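Local coordinates for sperm autoantigenic protein 17 (Danio rerio, PDB 7MY4) that probably dimerises through its RIIa-type docking and dimerization domain and offers a docking surface to A-kinase anchoring proteins, at residues 18-21 with 22-25; 48-51 with 52-56; 59-62 with 63-66. One frame throughout, in Å; residues are numbered along the deposited sequence. Where two conformers were deposited one is given.

How the interactions relate
From the N terminus, interaction 1 comes first, in the opening two turns of helix 18-32. The chain then turns back into helix 37-55, whose C-terminal end holds interaction 2. The two helices meet between these contacts, where L21 CD1 packs 3.8 Å from L48 CD2, so interactions 1 and 2 are joined across the helical hairpin. Interaction 3 is a beta turn in the loop that follows; it touches interaction 2 where P59 CD lies 3.5 Å from R52 CZ, but stays clear of interaction 1, about 11 Å away at the nearest atoms. All three are local and run in series, with none nested or crossed; interaction 3 closes a tight turn, and interaction 2 a Schellman motif.

Interaction 1: 18-21 with 22-25; sequences FGNL and LEGL
L22 N donates to F18 O over 3.0 Å with a nearly straight N-H...O angle of 172°, the first of four successive i to i+4 backbone bonds. E23 N to G19 O (2.9 Å), G24 N to N20 O (3.0 Å) and the longer L25 N to L21 O (3.3 Å) continue the series. The carboxylate of E23 turns away along the helix to a salt bridge with R27. The side-chain packing belongs to F18 and L22. With CG of F18 anti to its backbone nitrogen (chi1 -171°), the ring swings toward the next turn, and L22 CG sits over one face, 4.1 Å from the ring centroid, in a CH-pi contact displaced toward the rim. On that same face the two L22 methyls spread over the outer rim, CD1 3.7 Å from CE2 of F18 and CD2 3.8 Å from its CZ. Replacing F18 with serine would probably leave the L22 isobutyl group without its aromatic partner and freer to turn. L21 and L25 instead lean on helix 37-55, L21 on L48 and L25 on A41, Y44 and F45. This opens the two-helix unit of an RIIa-type domain, which in relatives pairs with a second copy as a four-helix bundle.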
ATOM      1  N   PHE A  18      -0.985 -10.833  -1.744  1.00  5.64           N
ATOM      2  CA  PHE A  18      -1.958 -10.095  -2.543  1.00  5.48           C
ATOM      3  C   PHE A  18      -3.383 -10.375  -2.071  1.00  5.58           C
ATOM      4  O   PHE A  18      -4.241  -9.482  -2.127  1.00  5.55           O
ATOM      5  CB  PHE A  18      -1.772 -10.432  -4.030  1.00  6.17           C
ATOM      6  CG  PHE A  18      -2.576  -9.554  -4.958  1.00  6.98           C
ATOM      7  CD1 PHE A  18      -2.382  -8.184  -4.983  1.00 10.80           C
ATOM      8  CD2 PHE A  18      -3.528 -10.100  -5.818  1.00  9.89           C
ATOM      9  CE1 PHE A  18      -3.116  -7.374  -5.832  1.00  9.45           C
ATOM     10  CE2 PHE A  18      -4.259  -9.289  -6.683  1.00 11.72           C
ATOM     11  CZ  PHE A  18      -4.054  -7.929  -6.684  1.00  9.87           C
ATOM     12  N   GLY A  19      -3.649 -11.570  -1.548  1.00  6.64           N
ATOM     13  CA  GLY A  19      -4.951 -11.820  -0.964  1.00  5.67           C
ATOM     14  C   GLY A  19      -5.247 -10.867   0.174  1.00  5.61           C
ATOM     15  O   GLY A  19      -6.324 -10.280   0.248  1.00  6.42           O
ATOM     16  N   ASN A  20      -4.278 -10.677   1.057  1.00  6.46           N
ATOM     17  CA  ASN A  20      -4.462  -9.718   2.134  1.00  5.57           C
ATOM     18  C   ASN A  20      -4.631  -8.301   1.599  1.00  5.44           C
ATOM     19  O   ASN A  20      -5.359  -7.487   2.193  1.00  5.88           O
ATOM     20  CB  ASN A  20      -3.271  -9.781   3.094  1.00  6.25           C
ATOM     21  CG  ASN A  20      -3.299 -10.998   3.991  1.00  8.89           C
ATOM     22  OD1 ASN A  20      -4.254 -11.791   3.986  1.00 10.47           O
ATOM     23  ND2 ASN A  20      -2.259 -11.142   4.813  1.00  9.76           N
ATOM     24  N   LEU A  21      -3.904  -7.953   0.533  1.00  5.37           N
ATOM     25  CA  LEU A  21      -4.035  -6.608  -0.005  1.00  5.25           C
ATOM     26  C   LEU A  21      -5.470  -6.359  -0.462  1.00  5.47           C
ATOM     27  O   LEU A  21      -6.078  -5.324  -0.127  1.00  5.42           O
ATOM     28  CB  LEU A  21      -3.040  -6.403  -1.148  1.00  5.30           C
ATOM     29  CG  LEU A  21      -2.930  -4.968  -1.617  1.00  6.82           C
ATOM     30  CD1 LEU A  21      -2.214  -4.123  -0.578  1.00 11.83           C
ATOM     31  CD2 LEU A  21      -2.186  -4.852  -2.961  1.00  8.34           C
ATOM     32  N   LEU A  22      -6.027  -7.303  -1.228  1.00  5.15           N
ATOM     33  CA  LEU A  22      -7.410  -7.183  -1.672  1.00  5.11           C
ATOM     34  C   LEU A  22      -8.387  -7.187  -0.498  1.00  5.99           C
ATOM     35  O   LEU A  22      -9.425  -6.492  -0.529  1.00  5.96           O
ATOM     36  CB  LEU A  22      -7.741  -8.324  -2.636  1.00  5.37           C
ATOM     37  CG  LEU A  22      -6.976  -8.360  -3.954  1.00  5.11           C
ATOM     38  CD1 LEU A  22      -7.411  -9.577  -4.697  1.00  9.92           C
ATOM     39  CD2 LEU A  22      -7.222  -7.108  -4.767  1.00  7.73           C
ATOM     40  N   GLU A  23      -8.107  -8.014   0.517  1.00  5.26           N
ATOM     41  CA  GLU A  23      -9.000  -8.084   1.670  1.00  5.72           C
ATOM     42  C   GLU A  23      -9.066  -6.747   2.397  1.00  5.79           C
ATOM     43  O   GLU A  23     -10.133  -6.334   2.872  1.00  6.43           O
ATOM     44  CB  GLU A  23      -8.537  -9.181   2.631  1.00  6.52           C
ATOM     45  CG  GLU A  23      -9.499  -9.292   3.834  1.00  7.85           C
ATOM     46  CD  GLU A  23      -9.232 -10.448   4.767  1.00 16.51           C
ATOM     47  OE1 GLU A  23      -8.585 -11.436   4.353  1.00 13.05           O
ATOM     48  OE2 GLU A  23      -9.717 -10.385   5.933  1.00 14.17           O
ATOM     49  N   GLY A  24      -7.931  -6.053   2.499  1.00  5.34           N
ATOM     50  CA  GLY A  24      -7.919  -4.769   3.192  1.00  6.36           C
ATOM     51  C   GLY A  24      -8.774  -3.744   2.478  1.00  5.26           C
ATOM     52  O   GLY A  24      -9.568  -3.021   3.092  1.00  5.59           O
ATOM     53  N   LEU A  25      -8.633  -3.681   1.159  1.00  5.64           N
ATOM     54  CA  LEU A  25      -9.514  -2.832   0.368  1.00  5.33           C
ATOM     55  C   LEU A  25     -10.964  -3.225   0.598  1.00  5.94           C
ATOM     56  O   LEU A  25     -11.826  -2.376   0.854  1.00  6.40           O
ATOM     57  CB  LEU A  25      -9.153  -2.960  -1.111  1.00  5.15           C
ATOM     58  CG  LEU A  25     -10.140  -2.294  -2.075  1.00  5.54           C
ATOM     59  CD1 LEU A  25     -10.151  -0.783  -1.864  1.00  7.06           C
ATOM     60  CD2 LEU A  25      -9.807  -2.656  -3.494  1.00  6.71           C
TER

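Interaction 2: 48-51 with 52-56; sequences LLKA and REESG
L49 and R52 are brought together by different torsions: CG of L49 is anti to its carbonyl carbon (chi1 -74°), whereas CG of R52 stands anti to its backbone nitrogen (chi1 -171°) and the chain then bends at chi3 (68°), folding the guanidinium back alongside the leucine. This happens in the last turns of helix 37-55, which ends in a Schellman motif at G56. CD2 of L49 lies over one face of the guanidinium, offset toward the rim and 3.5 Å from R52 NH2, an apolar methyl against a flat cation. The charge itself is met elsewhere, in a salt bridge from R52 NE to D58 in the loop beyond the helix, while P59 also touches the arginine. K50 and E54, one turn apart, run side by side in the same direction, but only their aliphatic and carboxylate parts approach: OE1 of E54 lies 3.7 Å from CG of K50. The lysine ammonium pairs with E47 instead, and NZ stays 6.2 Å from E54 OE1. Backbone bonds from R52, E53, E54 and S55 to the carbonyls of L48 to A51 carry the helix to its end. There G56, with positive phi, gives its N-H to E53 O at 3.1 Å; a side chain at these backbone angles would press on the carbonyl oxygen of S55. Two waters bind carbonyls of the last turns: one donates to L49 O and accepts a weak bond from R52 NH2, and the other donates to A51 O at 2.9 Å.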
ATOM      1  N   LEU A  48      -2.885   4.093   1.791  1.00  9.20           N
ATOM      2  CA  LEU A  48      -2.074   2.960   2.239  1.00  7.79           C
ATOM      3  C   LEU A  48      -0.608   3.183   1.894  1.00 10.00           C
ATOM      4  O   LEU A  48       0.295   2.883   2.693  1.00 10.43           O
ATOM      5  CB  LEU A  48      -2.595   1.676   1.590  1.00  7.80           C
ATOM      6  CG  LEU A  48      -1.890   0.391   2.012  1.00  9.56           C
ATOM      7  CD1 LEU A  48      -2.125   0.063   3.458  1.00 13.93           C
ATOM      8  CD2 LEU A  48      -2.356  -0.751   1.117  1.00  9.95           C
ATOM      9  N   LEU A  49      -0.355   3.749   0.720  1.00  8.08           N
ATOM     10  CA  LEU A  49       1.015   4.043   0.318  1.00  7.75           C
ATOM     11  C   LEU A  49       1.639   5.123   1.195  1.00 10.40           C
ATOM     12  O   LEU A  49       2.832   5.054   1.521  1.00  9.56           O
ATOM     13  CB  LEU A  49       1.015   4.472  -1.134  1.00  8.31           C
ATOM     14  CG  LEU A  49       0.799   3.325  -2.133  1.00  8.53           C
ATOM     15  CD1 LEU A  49       0.469   3.873  -3.496  1.00  8.92           C
ATOM     16  CD2 LEU A  49       2.054   2.444  -2.197  1.00 12.22           C
ATOM     17  N   LYS A  50       0.866   6.144   1.568  1.00  8.64           N
ATOM     18  CA  LYS A  50       1.394   7.161   2.482  1.00 10.94           C
ATOM     19  C   LYS A  50       1.763   6.542   3.823  1.00  9.42           C
ATOM     20  O   LYS A  50       2.819   6.851   4.397  1.00 12.06           O
ATOM     21  CB  LYS A  50       0.362   8.266   2.668  1.00 14.80           C
ATOM     22  CG  LYS A  50       0.828   9.429   3.534  1.00 25.15           C
ATOM     23  CD  LYS A  50      -0.298  10.454   3.773  1.00 52.20           C
ATOM     24  CE  LYS A  50      -1.128  10.784   2.532  1.00 60.36           C
ATOM     25  NZ  LYS A  50      -2.303  11.655   2.856  1.00 69.65           N
ATOM     26  N   ALA A  51       0.927   5.625   4.319  1.00  7.79           N
ATOM     27  CA  ALA A  51       1.227   4.962   5.578  1.00  8.14           C
ATOM     28  C   ALA A  51       2.487   4.119   5.460  1.00  9.90           C
ATOM     29  O   ALA A  51       3.315   4.084   6.379  1.00 10.47           O
ATOM     30  CB  ALA A  51       0.053   4.092   6.019  1.00 12.66           C
ATOM     31  N   ARG A  52       2.631   3.410   4.344  1.00  9.32           N
ATOM     32  CA  ARG A  52       3.838   2.613   4.137  1.00  7.64           C
ATOM     33  C   ARG A  52       5.069   3.507   4.097  1.00  8.04           C
ATOM     34  O   ARG A  52       6.094   3.200   4.726  1.00  9.35           O
ATOM     35  CB  ARG A  52       3.721   1.803   2.856  1.00  8.39           C
ATOM     36  CG  ARG A  52       4.854   0.789   2.710  1.00  9.78           C
ATOM     37  CD  ARG A  52       4.854   0.109   1.351  1.00  7.87           C
ATOM     38  NE  ARG A  52       5.201   1.004   0.248  1.00  7.65           N
ATOM     39  CZ  ARG A  52       5.113   0.674  -1.033  1.00  7.08           C
ATOM     40  NH1 ARG A  52       4.741  -0.564  -1.386  1.00 10.22           N
ATOM     41  NH2 ARG A  52       5.433   1.555  -1.972  1.00  9.50           N
ATOM     42  N   GLU A  53       4.983   4.620   3.372  0.53  7.07           N
ATOM     43  CA  GLU A  53       6.097   5.559   3.300  0.53  8.79           C
ATOM     44  C   GLU A  53       6.490   6.056   4.686  0.53  9.57           C
ATOM     45  O   GLU A  53       7.674   6.092   5.040  0.53  8.05           O
ATOM     46  CB  GLU A  53       5.705   6.729   2.398  0.53 11.18           C
ATOM     47  CG  GLU A  53       6.693   7.884   2.355  0.53 13.80           C
ATOM     48  CD  GLU A  53       6.137   9.094   1.610  0.53 25.97           C
ATOM     49  OE1 GLU A  53       4.987   9.030   1.118  0.53 26.55           O
ATOM     50  OE2 GLU A  53       6.849  10.113   1.527  0.53 32.44           O
ATOM     51  N   GLU A  54       5.505   6.457   5.486  1.00  8.02           N
ATOM     52  CA  GLU A  54       5.807   7.030   6.795  1.00  8.23           C
ATOM     53  C   GLU A  54       6.437   6.022   7.728  1.00  8.85           C
ATOM     54  O   GLU A  54       7.254   6.401   8.578  1.00  9.89           O
ATOM     55  CB  GLU A  54       4.524   7.605   7.398  1.00  8.89           C
ATOM     56  CG  GLU A  54       4.053   8.815   6.621  1.00 17.51           C
ATOM     57  CD  GLU A  54       2.740   9.391   7.135  1.00 53.69           C
ATOM     58  OE1 GLU A  54       2.385  10.503   6.695  1.00 48.25           O
ATOM     59  OE2 GLU A  54       2.070   8.738   7.970  1.00 33.46           O
ATOM     60  N   SER A  55       6.066   4.744   7.597  0.56  8.19           N
ATOM     61  CA  SER A  55       6.623   3.673   8.403  0.56  9.11           C
ATOM     62  C   SER A  55       8.047   3.295   8.006  0.56  8.55           C
ATOM     63  O   SER A  55       8.686   2.541   8.746  0.56  8.74           O
ATOM     64  CB  SER A  55       5.754   2.409   8.290  0.56 12.66           C
ATOM     65  OG  SER A  55       4.494   2.556   8.931  0.56 13.06           O
ATOM     66  N   GLY A  56       8.554   3.794   6.885  1.00  8.56           N
ATOM     67  CA  GLY A  56       9.850   3.363   6.373  1.00  7.41           C
ATOM     68  C   GLY A  56       9.837   2.061   5.598  1.00  9.80           C
ATOM     69  O   GLY A  56      10.907   1.472   5.367  1.00  8.64           O
TER
HETATM   70  O   HOH W   1       4.649   4.442  -0.537  0.97 13.35           O
HETATM   71  O   HOH W   2       2.489   4.651   9.067  0.96 22.06           O

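Interaction 3: 59-62 with 63-66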
ATOM      1  N   PRO A  59       9.794  -0.015  -0.604  1.00  7.46           N
ATOM      2  CA  PRO A  59      10.889  -0.859  -1.102  1.00  9.99           C
ATOM      3  C   PRO A  59      12.131  -0.035  -1.403  1.00 10.25           C
ATOM      4  O   PRO A  59      12.050   1.073  -1.932  1.00 12.02           O
ATOM      5  CB  PRO A  59      10.319  -1.490  -2.376  1.00 15.01           C
ATOM      6  CG  PRO A  59       8.841  -1.273  -2.336  1.00 19.45           C
ATOM      7  CD  PRO A  59       8.545  -0.144  -1.380  1.00 11.50           C
ATOM      8  N   ALA A  60      13.280  -0.586  -1.031  1.00 11.29           N
ATOM      9  CA  ALA A  60      14.554   0.055  -1.308  1.00 14.41           C
ATOM     10  C   ALA A  60      14.799   0.032  -2.803  1.00 15.63           C
ATOM     11  O   ALA A  60      14.675  -1.009  -3.443  1.00 18.70           O
ATOM     12  CB  ALA A  60      15.689  -0.667  -0.585  1.00 17.99           C
ATOM     13  N   GLU A  61      15.165   1.161  -3.356  1.00 19.44           N
ATOM     14  CA  GLU A  61      15.473   1.251  -4.776  1.00 24.79           C
ATOM     15  C   GLU A  61      16.978   1.502  -4.835  1.00 16.60           C
ATOM     16  O   GLU A  61      17.424   2.639  -4.687  1.00 23.76           O
ATOM     17  CB  GLU A  61      14.667   2.359  -5.407  1.00 28.88           C
ATOM     18  CG  GLU A  61      13.156   2.080  -5.400  1.00 32.24           C
ATOM     19  CD  GLU A  61      12.351   3.201  -6.051  1.00 69.22           C
ATOM     20  OE1 GLU A  61      12.955   4.236  -6.416  1.00 69.88           O
ATOM     21  OE2 GLU A  61      11.114   3.054  -6.169  1.00 72.29           O
ATOM     22  N   TRP A  62      17.756   0.432  -4.988  1.00 18.97           N
ATOM     23  CA  TRP A  62      19.203   0.568  -4.827  1.00 13.17           C
ATOM     24  C   TRP A  62      19.864   1.239  -6.026  1.00 15.96           C
ATOM     25  O   TRP A  62      20.998   1.714  -5.897  1.00 11.91           O
ATOM     26  CB  TRP A  62      19.865  -0.788  -4.552  1.00 10.95           C
ATOM     27  CG  TRP A  62      19.631  -1.234  -3.107  1.00 13.79           C
ATOM     28  CD1 TRP A  62      18.834  -2.256  -2.683  1.00 14.57           C
ATOM     29  CD2 TRP A  62      20.195  -0.652  -1.932  1.00 10.76           C
ATOM     30  NE1 TRP A  62      18.856  -2.341  -1.305  1.00 10.68           N
ATOM     31  CE2 TRP A  62      19.670  -1.357  -0.818  1.00  9.24           C
ATOM     32  CE3 TRP A  62      21.070   0.412  -1.700  1.00 11.33           C
ATOM     33  CZ2 TRP A  62      20.025  -1.048   0.491  1.00  8.83           C
ATOM     34  CZ3 TRP A  62      21.431   0.708  -0.400  1.00 14.50           C
ATOM     35  CH2 TRP A  62      20.898  -0.023   0.683  1.00 10.46           C
ATOM     36  N   GLY A  63      19.171   1.348  -7.149  1.00 23.91           N
ATOM     37  CA  GLY A  63      19.688   2.168  -8.232  1.00 22.17           C
ATOM     38  C   GLY A  63      19.321   3.621  -8.140  1.00 20.39           C
ATOM     39  O   GLY A  63      19.850   4.432  -8.911  1.00 25.64           O
ATOM     40  N   ALA A  64      18.450   3.976  -7.199  1.00 13.63           N
ATOM     41  CA  ALA A  64      17.917   5.320  -7.070  1.00 18.06           C
ATOM     42  C   ALA A  64      18.794   6.137  -6.118  1.00 16.93           C
ATOM     43  O   ALA A  64      19.629   5.598  -5.389  1.00 29.19           O
ATOM     44  CB  ALA A  64      16.478   5.293  -6.555  1.00 24.53           C
ATOM     45  N   LYS A  65      18.608   7.452  -6.140  1.00 14.73           N
ATOM     46  CA  LYS A  65      19.441   8.291  -5.286  1.00 12.03           C
ATOM     47  C   LYS A  65      19.279   7.856  -3.832  1.00 14.24           C
ATOM     48  O   LYS A  65      18.158   7.596  -3.375  1.00 12.18           O
ATOM     49  CB  LYS A  65      19.096   9.760  -5.420  1.00 15.16           C
ATOM     50  CG  LYS A  65      19.495  10.350  -6.750  1.00 19.70           C
ATOM     51  CD  LYS A  65      19.299  11.861  -6.709  1.00 36.32           C
ATOM     52  CE  LYS A  65      19.826  12.508  -7.977  1.00 55.59           C
ATOM     53  NZ  LYS A  65      19.909  13.987  -7.827  1.00 82.49           N
ATOM     54  N   LEU A  66      20.411   7.747  -3.129  1.00 11.96           N
ATOM     55  CA  LEU A  66      20.427   7.527  -1.679  1.00 11.72           C
ATOM     56  C   LEU A  66      20.127   8.871  -1.016  1.00  7.67           C
ATOM     57  O   LEU A  66      21.007   9.558  -0.491  1.00 11.55           O
ATOM     58  CB  LEU A  66      21.763   6.964  -1.239  1.00 10.93           C
ATOM     59  CG  LEU A  66      22.181   5.601  -1.832  1.00  8.50           C
ATOM     60  CD1 LEU A  66      23.499   5.184  -1.261  1.00  8.99           C
ATOM     61  CD2 LEU A  66      21.108   4.570  -1.548  1.00 19.27           C
TER
HETATM   62  O   HOH W   3      16.839   5.219  -2.576  0.98 11.54           O
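W62, at a corner of a type I beta turn from E61 to A64, meets L66, two residues beyond the turn, their side chains crossing at an angle. CD2 of L66 approaches the six-membered part of the indole obliquely, 4.0 Å from CZ3 and 4.2 Å from CE3 of W62. This is a light apolar contact made by a single methyl. With CG of L66 anti to its carbonyl carbon (chi1 -61°), the end of the leucine swings back to the indole. E61 and A64, the first and last residues of the turn, come together on their CB atoms, 3.6 Å apart. The methyl of A64 also lies 3.7 Å from OE1 of E61, since the extended glutamate chain passes alongside it. The turn is closed by A64 N donating to E61 O at 3.0 Å, the donor standing well above the carbonyl plane, with a C=O...N angle of 116°. In this loop after helix 37-55 the turn reverses the chain with no regular secondary structure on either flank. A water completes the link, donating to K65 O at 2.8 Å and, weakly, to E61 O at 3.4 Å.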